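Side-chain contacts in proteasome accessory factor B/C (PafBC) (Paenarthrobacter aurescens, PDB 6SJ9), which acts as a transcriptional regulator of the bacterial DNA damage response, joining helix-turn-helix and WYL domains in one chain and probably binding DNA: residues L185-F189 with G190-L194; I404-N408 with D409-I413. One frame throughout, in Å; residues are numbered along the deposited sequence.

Interaction 1 (L185-F189 with G190-L194)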
loop_
_atom_site.group_PDB
_atom_site.type_symbol
_atom_site.label_atom_id
_atom_site.label_comp_id
_atom_site.label_asym_id
_atom_site.label_seq_id
_atom_site.Cartn_x
_atom_site.Cartn_y
_atom_site.Cartn_z
ATOM N N LEU A 185 10.431 7.388 -17.719
ATOM C CA LEU A 185 10.440 7.383 -16.279
ATOM C C LEU A 185 10.958 6.037 -15.785
ATOM O O LEU A 185 10.743 4.995 -16.417
ATOM C CB LEU A 185 9.046 7.624 -15.736
ATOM C CG LEU A 185 8.465 9.023 -15.953
ATOM C CD1 LEU A 185 6.994 8.926 -15.804
ATOM C CD2 LEU A 185 9.038 9.973 -14.891
ATOM N N GLY A 186 11.591 6.047 -14.627
ATOM C CA GLY A 186 12.208 4.825 -14.153
ATOM C C GLY A 186 12.383 4.821 -12.652
ATOM O O GLY A 186 12.447 5.873 -12.004
ATOM N N SER A 187 12.420 3.617 -12.097
ATOM C CA SER A 187 12.558 3.417 -10.665
ATOM C C SER A 187 13.790 2.570 -10.428
ATOM O O SER A 187 13.918 1.495 -11.009
ATOM C CB SER A 187 11.333 2.700 -10.101
ATOM O OG SER A 187 11.369 2.775 -8.711
ATOM N N ARG A 188 14.737 3.091 -9.686
ATOM C CA ARG A 188 15.804 2.252 -9.154
ATOM C C ARG A 188 16.047 2.630 -7.710
ATOM O O ARG A 188 16.121 3.818 -7.378
ATOM C CB ARG A 188 17.081 2.252 -9.980
ATOM C CG ARG A 188 16.976 1.215 -11.076
ATOM C CD ARG A 188 17.621 1.684 -12.342
ATOM N NE ARG A 188 17.544 0.719 -13.444
ATOM C CZ ARG A 188 16.424 0.194 -13.958
ATOM N NH1 ARG A 188 15.213 0.506 -13.464
ATOM N NH2 ARG A 188 16.519 -0.638 -15.002
ATOM N N PHE A 189 16.195 1.598 -6.867
ATOM C CA PHE A 189 16.405 1.751 -5.427
ATOM C C PHE A 189 15.186 2.392 -4.764
ATOM O O PHE A 189 15.312 3.121 -3.773
ATOM C CB PHE A 189 17.656 2.592 -5.164
ATOM C CG PHE A 189 18.779 2.313 -6.130
ATOM C CD1 PHE A 189 19.400 1.074 -6.171
ATOM C CD2 PHE A 189 19.201 3.293 -7.025
ATOM C CE1 PHE A 189 20.439 0.819 -7.075
ATOM C CE2 PHE A 189 20.233 3.051 -7.939
ATOM C CZ PHE A 189 20.856 1.811 -7.958
ATOM N N GLY A 190 13.990 2.083 -5.278
ATOM C CA GLY A 190 12.760 2.671 -4.791
ATOM C C GLY A 190 12.464 4.083 -5.286
ATOM O O GLY A 190 11.326 4.538 -5.140
ATOM N N GLN A 191 13.421 4.765 -5.928
ATOM C CA GLN A 191 13.301 6.184 -6.264
ATOM C C GLN A 191 13.106 6.398 -7.763
ATOM O O GLN A 191 13.742 5.728 -8.584
ATOM C CB GLN A 191 14.563 6.936 -5.803
ATOM C CG GLN A 191 14.749 6.943 -4.279
ATOM C CD GLN A 191 13.455 7.341 -3.558
ATOM O OE1 GLN A 191 12.716 6.480 -3.053
ATOM N NE2 GLN A 191 13.169 8.648 -3.520
ATOM N N TRP A 192 12.283 7.391 -8.114
ATOM C CA TRP A 192 11.868 7.591 -9.492
ATOM C C TRP A 192 12.701 8.668 -10.186
ATOM O O TRP A 192 13.052 9.697 -9.602
ATOM C CB TRP A 192 10.400 7.954 -9.576
ATOM C CG TRP A 192 9.469 6.783 -9.454
ATOM C CD1 TRP A 192 8.922 6.268 -8.294
ATOM C CD2 TRP A 192 9.008 5.954 -10.514
ATOM N NE1 TRP A 192 8.102 5.198 -8.595
ATOM C CE2 TRP A 192 8.151 4.969 -9.943
ATOM C CE3 TRP A 192 9.242 5.927 -11.891
ATOM C CZ2 TRP A 192 7.525 3.976 -10.705
ATOM C CZ3 TRP A 192 8.610 4.932 -12.659
ATOM C CH2 TRP A 192 7.755 3.967 -12.051
ATOM N N TYR A 193 12.957 8.437 -11.452
ATOM C CA TYR A 193 13.825 9.261 -12.272
ATOM C C TYR A 193 13.114 9.529 -13.589
ATOM O O TYR A 193 12.390 8.668 -14.091
ATOM C CB TYR A 193 15.139 8.559 -12.613
ATOM C CG TYR A 193 15.983 8.212 -11.404
ATOM C CD1 TYR A 193 15.672 7.118 -10.607
ATOM C CD2 TYR A 193 17.083 8.986 -11.049
ATOM C CE1 TYR A 193 16.460 6.803 -9.481
ATOM C CE2 TYR A 193 17.868 8.678 -9.934
ATOM C CZ TYR A 193 17.546 7.587 -9.158
ATOM O OH TYR A 193 18.318 7.291 -8.048
ATOM N N LEU A 194 13.428 10.683 -14.178
ATOM C CA LEU A 194 13.103 11.038 -15.552
ATOM C C LEU A 194 14.399 11.004 -16.360
ATOM O O LEU A 194 15.447 11.519 -15.914
ATOM C CB LEU A 194 12.495 12.444 -15.591
ATOM C CG LEU A 194 12.401 13.071 -16.995
ATOM C CD1 LEU A 194 11.322 12.425 -17.899
ATOM C CD2 LEU A 194 12.165 14.557 -16.855
#
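Gly186 and Tyr193 face each other as an antiparallel hydrogen-bonded pair in a tight beta hairpin of the first WYL domain, whose 185-188 and 191-194 strands run 148° apart. The amide of each meets the carbonyl of the other, with Tyr193 N to Gly186 O at 2.7 Å. Next to the turn, Arg188 pairs with Gln191 in the same way, and the type I' turn from Arg188 to Gln191 takes Phe189 and Gly190 through positive phi.

Leu185, Ser187, Trp192 and Leu194 share one side of the hairpin. Trp192 has CG anti to its carbonyl carbon (chi1 -79°), which swings the indole across the partner strand. There the CB of Ser187 sits over the middle of one indole face in a CH-pi contact, 3.9 Å from the centroid of the six-membered ring, while CZ3 reaches Leu185 CB at 4.1 Å. Phe150 of helix 147-159 meets the same indole edge-to-face. With an alanine in place of Trp192, Ser187 CB would probably lose the ring face it lies on, and a gap would be likely to open beside Leu185 and Phe150.

The other side carries Arg188 and Tyr193. The tyrosine ring turns its edge to the carbonyl oxygens of Gly186 and Arg188, with CE1 3.7 Å from Arg188 O. Arg188 forms a salt bridge through NH2 with Asp237, and its guanidinium also folds back on its own strand: NH1 donates to Ser187 O at 2.9 Å, the oxygen lying close to the guanidinium plane but the nitrogen standing above the carbonyl plane.

Interaction 2 (I404-N408 with D409-I413)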
loop_
_atom_site.group_PDB
_atom_site.type_symbol
_atom_site.label_atom_id
_atom_site.label_comp_id
_atom_site.label_asym_id
_atom_site.label_seq_id
_atom_site.Cartn_x
_atom_site.Cartn_y
_atom_site.Cartn_z
ATOM N N ILE A 404 11.691 -0.681 -12.451
ATOM C CA ILE A 404 10.584 -0.286 -13.315
ATOM C C ILE A 404 11.080 0.725 -14.353
ATOM O O ILE A 404 11.794 1.680 -13.998
ATOM C CB ILE A 404 9.439 0.317 -12.487
ATOM C CG1 ILE A 404 8.978 -0.747 -11.489
ATOM C CG2 ILE A 404 8.285 0.690 -13.414
ATOM C CD1 ILE A 404 8.199 -0.240 -10.342
ATOM N N GLN A 405 10.734 0.476 -15.630
ATOM C CA GLN A 405 10.897 1.408 -16.749
ATOM C C GLN A 405 9.504 1.738 -17.312
ATOM O O GLN A 405 8.708 0.836 -17.615
ATOM C CB GLN A 405 11.718 0.855 -17.924
ATOM C CG GLN A 405 13.187 0.650 -17.683
ATOM C CD GLN A 405 13.449 -0.462 -16.669
ATOM O OE1 GLN A 405 14.296 -0.314 -15.820
ATOM N NE2 GLN A 405 12.723 -1.582 -16.768
ATOM N N TRP A 406 9.259 3.010 -17.548
ATOM C CA TRP A 406 7.990 3.460 -18.127
ATOM C C TRP A 406 8.307 4.437 -19.246
ATOM O O TRP A 406 8.586 5.610 -18.981
ATOM C CB TRP A 406 7.132 4.103 -17.071
ATOM C CG TRP A 406 5.755 4.443 -17.504
ATOM C CD1 TRP A 406 5.341 4.915 -18.736
ATOM C CD2 TRP A 406 4.580 4.373 -16.688
ATOM N NE1 TRP A 406 3.982 5.128 -18.724
ATOM C CE2 TRP A 406 3.488 4.833 -17.483
ATOM C CE3 TRP A 406 4.337 3.956 -15.376
ATOM C CZ2 TRP A 406 2.184 4.871 -17.010
ATOM C CZ3 TRP A 406 3.015 4.020 -14.887
ATOM C CH2 TRP A 406 1.964 4.450 -15.714
ATOM N N GLU A 407 8.276 3.947 -20.485
ATOM C CA GLU A 407 8.416 4.776 -21.687
ATOM C C GLU A 407 7.042 5.110 -22.262
ATOM O O GLU A 407 6.008 4.725 -21.712
ATOM C CB GLU A 407 9.243 4.043 -22.729
ATOM C CG GLU A 407 10.584 3.619 -22.274
ATOM C CD GLU A 407 11.317 2.787 -23.335
ATOM O OE1 GLU A 407 10.997 2.842 -24.546
ATOM O OE2 GLU A 407 12.261 2.116 -22.946
ATOM N N ASN A 408 7.024 5.849 -23.379
ATOM C CA ASN A 408 5.755 6.231 -24.020
ATOM C C ASN A 408 4.938 4.994 -24.344
ATOM O O ASN A 408 5.344 4.180 -25.169
ATOM C CB ASN A 408 5.989 7.037 -25.318
ATOM C CG ASN A 408 4.674 7.691 -25.828
ATOM O OD1 ASN A 408 3.841 8.081 -25.018
ATOM N ND2 ASN A 408 4.507 7.813 -27.142
ATOM N N ASP A 409 3.779 4.850 -23.723
ATOM C CA ASP A 409 2.914 3.707 -24.051
ATOM C C ASP A 409 3.550 2.337 -23.691
ATOM O O ASP A 409 3.133 1.294 -24.219
ATOM C CB ASP A 409 2.499 3.696 -25.550
ATOM C CG ASP A 409 1.299 2.718 -25.845
ATOM O OD1 ASP A 409 0.226 2.910 -25.233
ATOM O OD2 ASP A 409 1.420 1.763 -26.648
ATOM N N HIS A 410 4.556 2.269 -22.816
ATOM C CA HIS A 410 5.267 0.994 -22.659
ATOM C C HIS A 410 5.852 0.875 -21.249
ATOM O O HIS A 410 6.737 1.657 -20.887
ATOM C CB HIS A 410 6.335 0.875 -23.719
ATOM C CG HIS A 410 6.972 -0.464 -23.752
ATOM N ND1 HIS A 410 8.209 -0.688 -24.312
ATOM C CD2 HIS A 410 6.520 -1.669 -23.332
ATOM C CE1 HIS A 410 8.510 -1.975 -24.202
ATOM N NE2 HIS A 410 7.498 -2.591 -23.613
ATOM N N VAL A 411 5.346 -0.064 -20.439
ATOM C CA VAL A 411 5.760 -0.224 -19.039
ATOM C C VAL A 411 6.302 -1.633 -18.836
ATOM O O VAL A 411 5.656 -2.619 -19.213
ATOM C CB VAL A 411 4.612 0.045 -18.031
ATOM C CG1 VAL A 411 5.214 0.163 -16.530
ATOM C CG2 VAL A 411 3.870 1.308 -18.402
ATOM N N TYR A 412 7.480 -1.738 -18.236
ATOM C CA TYR A 412 8.018 -3.076 -18.019
ATOM C C TYR A 412 8.865 -3.087 -16.754
ATOM O O TYR A 412 9.524 -2.100 -16.416
ATOM C CB TYR A 412 8.792 -3.617 -19.248
ATOM C CG TYR A 412 9.893 -2.752 -19.798
ATOM C CD1 TYR A 412 9.614 -1.564 -20.478
ATOM C CD2 TYR A 412 11.224 -3.147 -19.674
ATOM C CE1 TYR A 412 10.638 -0.773 -20.982
ATOM C CE2 TYR A 412 12.262 -2.363 -20.186
ATOM C CZ TYR A 412 11.967 -1.181 -20.833
ATOM O OH TYR A 412 13.007 -0.409 -21.327
ATOM N N ILE A 413 8.738 -4.189 -16.028
ATOM C CA ILE A 413 9.456 -4.467 -14.793
ATOM C C ILE A 413 10.586 -5.402 -15.182
ATOM O O ILE A 413 10.336 -6.534 -15.588
ATOM C CB ILE A 413 8.513 -5.075 -13.744
ATOM C CG1 ILE A 413 7.437 -4.052 -13.408
ATOM C CG2 ILE A 413 9.266 -5.468 -12.512
ATOM C CD1 ILE A 413 6.394 -4.469 -12.374
HETATM O O HOH W 1 2.771 6.066 -21.321
#
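Tyr412 lies across Gln405 on one side of the 404-413 beta hairpin, in the PafC helix-turn-helix region. Its CG occupies the crowded position between backbone N and carbonyl carbon (chi1 54°), which folds the ring over the neighbouring strand. Gln405 CB lies over the ring face, offset toward its rim, in a CH-pi contact 3.8 Å from the centroid; the bend at chi2 carries the chain back along the ring, bringing Gln405 NE2 within 3.5 Å of Tyr412 CE2. At the ring edge, Tyr412 OH donates to Glu407 OE2 at 3.1 Å, on the anti side but well out of the carboxylate plane, which stands 73° from the ring.

On the reverse side, Val411 CG2 makes a CH-pi contact over the five-membered ring of Trp406, 3.6 Å from the centroid and almost on its normal. Trp406 NE1 and Asp409 N each donate to one water, which thereby ties the indole to the type II turn from Glu407 to His410. Ile404 and Ile413 lie side by side farther along, their CG1 atoms 4.1 Å apart.

Helix 378-389 packs against Ile404, Trp406 and Val411, and helix 147-159 also touches Trp406; Ala232 of helix 232-237 meets Glu407 and Tyr412. Strand 404-407 pairs with strand 175-188, and strand 410-413 with strand 365-366.

How the interactions relate
Interactions 1 and 2 are two hairpins, far apart along the chain, in one antiparallel sheet, joined where strand 404-407 lies beside strand 175-188. Probable backbone hydrogen bonds link Leu185 O to Trp406 N and Ser187 N to Ile404 O, so the helix-turn-helix region adds its hairpin to the WYL sheet. Packing continues over the seam: Trp192 CH2 lies 3.6 Å from Ile404 CG2, and Phe150 meets both tryptophans edge-to-face. Interaction 1 is the more buried, its one charged side chain paired. Interaction 2 is only partly buried; its apolar face packs on helices 147-159 and 378-389, whereas Gln405, Glu407 and Tyr412 form a more polar face by helix 232-237.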